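Local coordinates for binary enterotoxin of Clostridium perfringens component a (Clostridium perfringens, PDB 5WTZ), which probably transfers ADP-ribose from NAD+ to actin as the enzymatic component of a binary, iota-like enterotoxin, at residues S115-F126 against L193-A204. Numbering follows the deposited sequence.
Sequences SNIIDEEAINNF and LSIVTIKGKQYA
Gln202 meets the loop at Asn116-Ile118 with both its backbone and its side chain. Its N donates to Asn116 O at 2.8 Å. CB and CG pass close to the same Asn116 O, and CB also touches Ile118 CG1. With chi1 at -70° CG points away from the carbonyl carbon of Gln202, and the straight chain past it carries the amide to Ile118. CD lies near Ile117 CA. At the tip, OE1 accepts from Ile118 N at 2.9 Å in a nearly straight bond (168° at the hydrogen), the donor tilted from the carbonyl plane. A water also donates to OE1 and, at longer range, to Ile118 O.

Beside this, the Asn116 amide lies against the hairpin turn. Its OD1 is 3.3 Å from Lys201 CB, and its CG is near Gly200 O. A water joins OD1 to Lys199 O. Lys201 NZ reaches Ser115 O only weakly; its stronger partner is Glu110, in a salt bridge.

From the Ile118 side chain onward the contact is apolar. Ile118 CB packs on Ile195 CD1. Ile123 CD1 extends from the helix to Ile195 CG1 at 3.6 Å and also approaches Ala204 CB. Leu193 CD1 touches the edge of the Phe126 ring at CE2, 3.7 Å away. Asp119 caps this helix through OD2, which accepts from Ala122 N.

The contact packs helix 120-130 and its leading loop against the hairpin of strands 187-198 and 201-211, in the first of two ADP-ribosyltransferase-like regions, away from the NAD pocket. Gln202 binds the loop at two points, N and OE1, and so sets its register beside the strand, whereas the helix rests on apolar contacts.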
# COMPACT_ATOMS: atom_id res chain seq x y z
N SER A 115 -29.92 8.71 -11.06
CA SER A 115 -28.62 8.09 -11.25
C SER A 115 -27.60 9.06 -11.85
O SER A 115 -26.41 8.79 -11.83
CB SER A 115 -28.74 6.86 -12.14
OG SER A 115 -29.21 7.21 -13.44
N ASN A 116 -28.07 10.18 -12.41
CA ASN A 116 -27.16 11.19 -12.95
C ASN A 116 -26.58 12.09 -11.86
O ASN A 116 -25.71 12.92 -12.12
CB ASN A 116 -27.87 12.06 -13.99
CG ASN A 116 -27.75 11.49 -15.40
OD1 ASN A 116 -26.79 10.81 -15.72
ND2 ASN A 116 -28.75 11.78 -16.24
N ILE A 117 -27.05 11.90 -10.63
CA ILE A 117 -26.78 12.86 -9.55
C ILE A 117 -26.15 12.21 -8.33
O ILE A 117 -26.62 11.18 -7.84
CB ILE A 117 -28.09 13.59 -9.15
CG1 ILE A 117 -28.56 14.47 -10.32
CG2 ILE A 117 -27.91 14.45 -7.91
CD1 ILE A 117 -29.74 15.37 -10.01
N ILE A 118 -25.07 12.81 -7.84
CA ILE A 118 -24.34 12.28 -6.69
C ILE A 118 -25.11 12.56 -5.40
O ILE A 118 -25.63 13.65 -5.20
CB ILE A 118 -22.91 12.88 -6.59
CG1 ILE A 118 -22.00 12.31 -7.68
CG2 ILE A 118 -22.29 12.60 -5.24
CD1 ILE A 118 -21.91 10.80 -7.68
N ASP A 119 -25.15 11.57 -4.52
CA ASP A 119 -25.82 11.69 -3.22
C ASP A 119 -25.02 12.55 -2.24
O ASP A 119 -23.84 12.29 -2.00
CB ASP A 119 -26.07 10.30 -2.64
CG ASP A 119 -26.86 10.33 -1.36
OD1 ASP A 119 -28.10 10.34 -1.44
OD2 ASP A 119 -26.24 10.34 -0.28
N GLU A 120 -25.67 13.55 -1.65
CA GLU A 120 -24.98 14.53 -0.80
C GLU A 120 -24.37 13.91 0.45
O GLU A 120 -23.23 14.20 0.79
CB GLU A 120 -25.93 15.66 -0.40
CG GLU A 120 -25.35 16.57 0.69
CD GLU A 120 -26.00 17.94 0.77
OE1 GLU A 120 -26.27 18.54 -0.30
OE2 GLU A 120 -26.23 18.43 1.90
N GLU A 121 -25.13 13.07 1.14
CA GLU A 121 -24.61 12.45 2.36
C GLU A 121 -23.50 11.48 2.03
O GLU A 121 -22.50 11.40 2.75
CB GLU A 121 -25.73 11.73 3.12
CG GLU A 121 -25.25 11.03 4.38
CD GLU A 121 -26.39 10.58 5.26
OE1 GLU A 121 -27.52 11.10 5.09
OE2 GLU A 121 -26.16 9.71 6.13
N ALA A 122 -23.66 10.77 0.92
CA ALA A 122 -22.65 9.82 0.48
C ALA A 122 -21.34 10.54 0.19
O ALA A 122 -20.28 10.14 0.68
CB ALA A 122 -23.13 9.03 -0.74
N ILE A 123 -21.40 11.61 -0.59
CA ILE A 123 -20.15 12.29 -0.92
C ILE A 123 -19.54 12.99 0.31
O ILE A 123 -18.32 13.17 0.37
CB ILE A 123 -20.34 13.30 -2.08
CG1 ILE A 123 -18.98 13.64 -2.69
CG2 ILE A 123 -21.11 14.54 -1.64
CD1 ILE A 123 -19.04 14.27 -4.05
N ASN A 124 -20.35 13.36 1.30
CA ASN A 124 -19.78 13.92 2.53
C ASN A 124 -19.04 12.85 3.31
O ASN A 124 -17.99 13.11 3.88
CB ASN A 124 -20.86 14.55 3.41
CG ASN A 124 -21.14 15.98 3.03
OD1 ASN A 124 -20.26 16.68 2.52
ND2 ASN A 124 -22.37 16.43 3.26
N ASN A 125 -19.57 11.64 3.32
CA ASN A 125 -18.88 10.53 3.95
C ASN A 125 -17.60 10.20 3.19
O ASN A 125 -16.57 9.86 3.78
CB ASN A 125 -19.78 9.30 4.05
CG ASN A 125 -20.90 9.48 5.07
OD1 ASN A 125 -20.78 10.26 6.01
ND2 ASN A 125 -21.98 8.74 4.90
N PHE A 126 -17.67 10.33 1.87
CA PHE A 126 -16.53 10.06 1.00
C PHE A 126 -15.42 11.06 1.28
O PHE A 126 -14.25 10.69 1.35
CB PHE A 126 -16.96 10.10 -0.47
CG PHE A 126 -15.89 9.70 -1.46
CD1 PHE A 126 -15.36 8.41 -1.46
CD2 PHE A 126 -15.45 10.60 -2.43
CE1 PHE A 126 -14.38 8.04 -2.40
CE2 PHE A 126 -14.47 10.24 -3.36
CZ PHE A 126 -13.95 8.95 -3.36
N LEU A 193 -11.80 17.66 -3.57
CA LEU A 193 -12.98 16.88 -3.91
C LEU A 193 -14.11 17.79 -4.37
O LEU A 193 -14.36 18.85 -3.78
CB LEU A 193 -13.46 16.03 -2.71
CG LEU A 193 -14.71 15.17 -2.90
CD1 LEU A 193 -14.47 13.91 -3.76
CD2 LEU A 193 -15.31 14.76 -1.56
N SER A 194 -14.77 17.38 -5.45
CA SER A 194 -15.84 18.15 -6.04
C SER A 194 -16.65 17.25 -6.95
O SER A 194 -16.22 16.15 -7.31
CB SER A 194 -15.30 19.34 -6.82
OG SER A 194 -14.48 18.90 -7.89
N ILE A 195 -17.83 17.72 -7.33
CA ILE A 195 -18.64 17.01 -8.30
C ILE A 195 -18.39 17.59 -9.68
O ILE A 195 -18.29 18.81 -9.86
CB ILE A 195 -20.14 17.10 -7.94
CG1 ILE A 195 -20.39 16.47 -6.57
CG2 ILE A 195 -20.98 16.42 -8.99
CD1 ILE A 195 -21.84 16.49 -6.15
N VAL A 196 -18.26 16.71 -10.66
CA VAL A 196 -18.05 17.12 -12.04
C VAL A 196 -19.10 16.44 -12.90
O VAL A 196 -19.40 15.26 -12.71
CB VAL A 196 -16.61 16.78 -12.56
CG1 VAL A 196 -16.34 15.27 -12.55
CG2 VAL A 196 -16.38 17.35 -13.95
N THR A 197 -19.69 17.20 -13.82
CA THR A 197 -20.68 16.65 -14.72
C THR A 197 -20.04 16.35 -16.05
O THR A 197 -19.47 17.23 -16.69
CB THR A 197 -21.86 17.61 -14.89
OG1 THR A 197 -22.43 17.87 -13.61
CG2 THR A 197 -22.93 17.01 -15.82
N ILE A 198 -20.11 15.09 -16.45
CA ILE A 198 -19.59 14.68 -17.75
C ILE A 198 -20.69 13.95 -18.54
O ILE A 198 -21.25 12.98 -18.07
CB ILE A 198 -18.35 13.77 -17.59
CG1 ILE A 198 -17.23 14.56 -16.91
CG2 ILE A 198 -17.91 13.23 -18.95
CD1 ILE A 198 -16.05 13.71 -16.52
N LYS A 199 -21.03 14.46 -19.73
CA LYS A 199 -22.13 13.92 -20.52
C LYS A 199 -23.42 13.79 -19.70
O LYS A 199 -24.08 12.75 -19.73
CB LYS A 199 -21.75 12.55 -21.10
CG LYS A 199 -20.60 12.58 -22.11
CD LYS A 199 -21.02 13.26 -23.40
CE LYS A 199 -19.95 13.11 -24.48
NZ LYS A 199 -20.27 13.87 -25.71
N GLY A 200 -23.74 14.83 -18.93
CA GLY A 200 -25.01 14.89 -18.23
C GLY A 200 -25.03 14.15 -16.90
O GLY A 200 -26.02 14.19 -16.18
N LYS A 201 -23.92 13.48 -16.59
CA LYS A 201 -23.84 12.64 -15.40
C LYS A 201 -22.81 13.16 -14.40
O LYS A 201 -21.71 13.58 -14.78
CB LYS A 201 -23.50 11.20 -15.80
CG LYS A 201 -23.30 10.24 -14.65
CD LYS A 201 -23.10 8.83 -15.21
CE LYS A 201 -22.78 7.83 -14.13
NZ LYS A 201 -23.83 7.82 -13.07
N GLN A 202 -23.16 13.13 -13.13
CA GLN A 202 -22.25 13.58 -12.08
C GLN A 202 -21.31 12.48 -11.61
O GLN A 202 -21.71 11.34 -11.39
CB GLN A 202 -23.04 14.13 -10.89
CG GLN A 202 -23.74 15.44 -11.18
CD GLN A 202 -24.42 16.04 -9.96
OE1 GLN A 202 -24.39 15.45 -8.87
NE2 GLN A 202 -25.04 17.21 -10.14
N TYR A 203 -20.05 12.86 -11.43
CA TYR A 203 -19.04 11.97 -10.88
C TYR A 203 -18.36 12.68 -9.73
O TYR A 203 -18.27 13.90 -9.72
CB TYR A 203 -18.02 11.57 -11.94
CG TYR A 203 -18.58 10.84 -13.14
CD1 TYR A 203 -19.13 11.53 -14.22
CD2 TYR A 203 -18.54 9.44 -13.20
CE1 TYR A 203 -19.64 10.86 -15.33
CE2 TYR A 203 -19.05 8.77 -14.30
CZ TYR A 203 -19.60 9.48 -15.36
OH TYR A 203 -20.11 8.82 -16.46
N ALA A 204 -17.87 11.91 -8.76
CA ALA A 204 -17.04 12.47 -7.71
C ALA A 204 -15.62 12.65 -8.25
O ALA A 204 -14.94 11.66 -8.56
CB ALA A 204 -17.05 11.57 -6.48
O HOH W 1 -26.41 11.21 -18.64
O HOH W 2 -25.06 16.61 -6.55